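Local structure of putative molybdenum carrier protein (Syntrophus aciditrophicus SB, 3IMK) at residues A19-D25 with I145-M150. The protein is of unknown function but is possibly a molybdenum carrier, and belongs to the circularly permuted YpsA family of the SLOG clan. Residues are numbered along the deposited sequence; the frame is centred on the assembly and turned at random.
Sequences ADRAALD and IYQATM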
loop_
_atom_site.group_PDB
_atom_site.type_symbol
_atom_site.label_atom_id
_atom_site.label_comp_id
_atom_site.label_asym_id
_atom_site.label_seq_id
_atom_site.Cartn_x
_atom_site.Cartn_y
_atom_site.Cartn_z
ATOM N N ALA A 19 3.640 2.403 6.191
ATOM C CA ALA A 19 2.584 2.453 5.191
ATOM C C ALA A 19 1.788 1.145 5.089
ATOM O O ALA A 19 0.550 1.170 5.031
ATOM C CB ALA A 19 3.184 2.800 3.781
ATOM N N ASP A 20 2.488 0.003 5.038
ATOM C CA ASP A 20 1.773 -1.279 4.870
ATOM C C ASP A 20 0.737 -1.466 6.006
ATOM O O ASP A 20 -0.377 -2.004 5.790
ATOM C CB ASP A 20 2.729 -2.471 4.947
ATOM C CG ASP A 20 3.563 -2.741 3.716
ATOM O OD1 ASP A 20 3.476 -2.035 2.706
ATOM O OD2 ASP A 20 4.330 -3.741 3.823
ATOM N N ARG A 21 1.160 -1.198 7.236
ATOM C CA ARG A 21 0.339 -1.463 8.420
ATOM C C ARG A 21 -0.853 -0.510 8.477
ATOM O O ARG A 21 -2.008 -0.926 8.756
ATOM C CB ARG A 21 1.195 -1.406 9.683
ATOM C CG ARG A 21 0.537 -2.120 10.887
ATOM C CD ARG A 21 0.529 -3.672 10.731
ATOM N NE ARG A 21 1.856 -4.283 10.610
ATOM C CZ ARG A 21 2.657 -4.569 11.628
ATOM N NH1 ARG A 21 2.279 -4.323 12.871
ATOM N NH2 ARG A 21 3.853 -5.110 11.412
ATOM N N ALA A 22 -0.621 0.762 8.110
ATOM C CA ALA A 22 -1.712 1.698 8.002
ATOM C C ALA A 22 -2.734 1.246 6.969
ATOM O O ALA A 22 -3.961 1.407 7.164
ATOM C CB ALA A 22 -1.211 3.132 7.668
ATOM N N ALA A 23 -2.275 0.739 5.837
ATOM C CA ALA A 23 -3.238 0.254 4.875
ATOM C C ALA A 23 -4.188 -0.789 5.425
ATOM O O ALA A 23 -5.412 -0.749 5.186
ATOM C CB ALA A 23 -2.476 -0.297 3.627
ATOM N N LEU A 24 -3.631 -1.756 6.166
ATOM C CA LEU A 24 -4.439 -2.825 6.733
ATOM C C LEU A 24 -5.381 -2.304 7.835
ATOM O O LEU A 24 -6.541 -2.674 7.890
ATOM C CB LEU A 24 -3.540 -3.949 7.281
ATOM C CG LEU A 24 -2.600 -4.598 6.257
ATOM C CD1 LEU A 24 -1.728 -5.709 6.937
ATOM C CD2 LEU A 24 -3.350 -5.184 5.044
ATOM N N ASP A 25 -4.872 -1.402 8.687
ATOM C CA ASP A 25 -5.660 -0.874 9.786
ATOM C C ASP A 25 -6.805 -0.052 9.216
ATOM O O ASP A 25 -7.939 -0.092 9.733
ATOM C CB ASP A 25 -4.778 -0.045 10.725
ATOM C CG ASP A 25 -3.845 -0.885 11.552
ATOM O OD1 ASP A 25 -4.100 -2.103 11.690
ATOM O OD2 ASP A 25 -2.882 -0.320 12.138
ATOM N N ILE A 145 4.952 8.246 8.586
ATOM C CA ILE A 145 4.282 7.608 7.451
ATOM C C ILE A 145 3.004 6.833 7.798
ATOM O O ILE A 145 2.071 6.831 7.021
ATOM C CB ILE A 145 5.260 6.759 6.605
ATOM C CG1 ILE A 145 4.670 6.502 5.218
ATOM C CG2 ILE A 145 5.603 5.436 7.312
ATOM C CD1 ILE A 145 4.435 7.703 4.402
ATOM N N TYR A 146 2.947 6.227 8.986
ATOM C CA TYR A 146 1.745 5.468 9.370
ATOM C C TYR A 146 0.539 6.409 9.410
ATOM O O TYR A 146 -0.475 6.175 8.770
ATOM C CB TYR A 146 1.955 4.789 10.739
ATOM C CG TYR A 146 0.693 4.109 11.230
ATOM C CD1 TYR A 146 -0.259 4.795 11.959
ATOM C CD2 TYR A 146 0.457 2.767 10.936
ATOM C CE1 TYR A 146 -1.433 4.186 12.356
ATOM C CE2 TYR A 146 -0.701 2.153 11.312
ATOM C CZ TYR A 146 -1.638 2.865 12.061
ATOM O OH TYR A 146 -2.815 2.255 12.456
ATOM N N GLN A 147 0.666 7.495 10.169
ATOM C CA GLN A 147 -0.498 8.379 10.324
ATOM C C GLN A 147 -0.807 9.153 9.032
ATOM O O GLN A 147 -1.965 9.450 8.751
ATOM C CB GLN A 147 -0.335 9.365 11.483
ATOM C CG GLN A 147 -1.646 10.066 11.878
ATOM C CD GLN A 147 -2.744 9.079 12.282
ATOM O OE1 GLN A 147 -2.488 8.175 13.093
ATOM N NE2 GLN A 147 -3.942 9.210 11.704
ATOM N N ALA A 148 0.228 9.510 8.288
ATOM C CA ALA A 148 0.001 10.191 7.034
ATOM C C ALA A 148 -0.803 9.305 6.074
ATOM O O ALA A 148 -1.703 9.788 5.343
ATOM C CB ALA A 148 1.335 10.567 6.401
ATOM N N THR A 149 -0.438 8.012 6.044
ATOM C CA THR A 149 -1.159 7.027 5.242
ATOM C C THR A 149 -2.625 6.924 5.685
ATOM O O THR A 149 -3.541 6.944 4.862
ATOM C CB THR A 149 -0.430 5.671 5.273
ATOM O OG1 THR A 149 0.836 5.869 4.641
ATOM C CG2 THR A 149 -1.215 4.636 4.472
HETATM N N MSE A 150 -2.853 6.794 7.004
HETATM C CA MSE A 150 -4.234 6.771 7.521
HETATM C C MSE A 150 -5.016 8.002 7.073
HETATM O O MSE A 150 -6.158 7.888 6.637
HETATM C CB MSE A 150 -4.270 6.630 9.056
HETATM C CG MSE A 150 -3.644 5.348 9.604
HETATM SE SE MSE A 150 -4.727 3.816 9.242
HETATM C CE MSE A 150 -6.285 4.076 10.394
#
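Tyr-146 holds its ring trans to its own backbone N (chi1 175°), which lays it alongside helix 19-29, and Asp-25 turns its carboxylate beside its own N to meet the phenol. Tyr-146 OH donates to Asp-25 OD2 at 2.6 Å. OD2 lies at the ring edge, in the ring plane, and takes the bond on its anti side. The carboxylate plane stands 68° from the ring. Its other oxygen, OD1, is hydrogen-bonded to Tyr-53 OH, so two tyrosines fix the rotation of the acid. Ala-22 CB sits over one face of the Tyr-146 ring, 4.1 Å from its centroid, a CH-pi contact. The same methyl packs against Thr-149 CG2 at 3.5 Å. In one of two modelled conformers, the bent chain of selenomethionine Met-150 also sets CG against this methyl and brings SE near Ala-22 O. Thr-149 OG1 bonds to Ile-145 O at 2.8 Å, which leaves CG2 directed at Ala-22. Ile-145 O also accepts from Thr-149 N, on the opposite face of its carbonyl plane. A phenylalanine in place of Tyr-146 would probably keep the ring over Ala-22 but leave Asp-25 OD2 without its phenol donor. At the N-terminal end, Ile-145 CG2 lies 3.8 Å from Ala-19 N. The small Ala-19 and Ala-22 let the axes approach to 8.0 Å at a crossing angle of -38°. Ile-145 and Thr-149 also touch Ile-80 of strand 76-81. The arrangement is typical of neighbouring helices packed on a parallel sheet in a Rossmann-like alpha/beta fold, as in the SLOG superfamily.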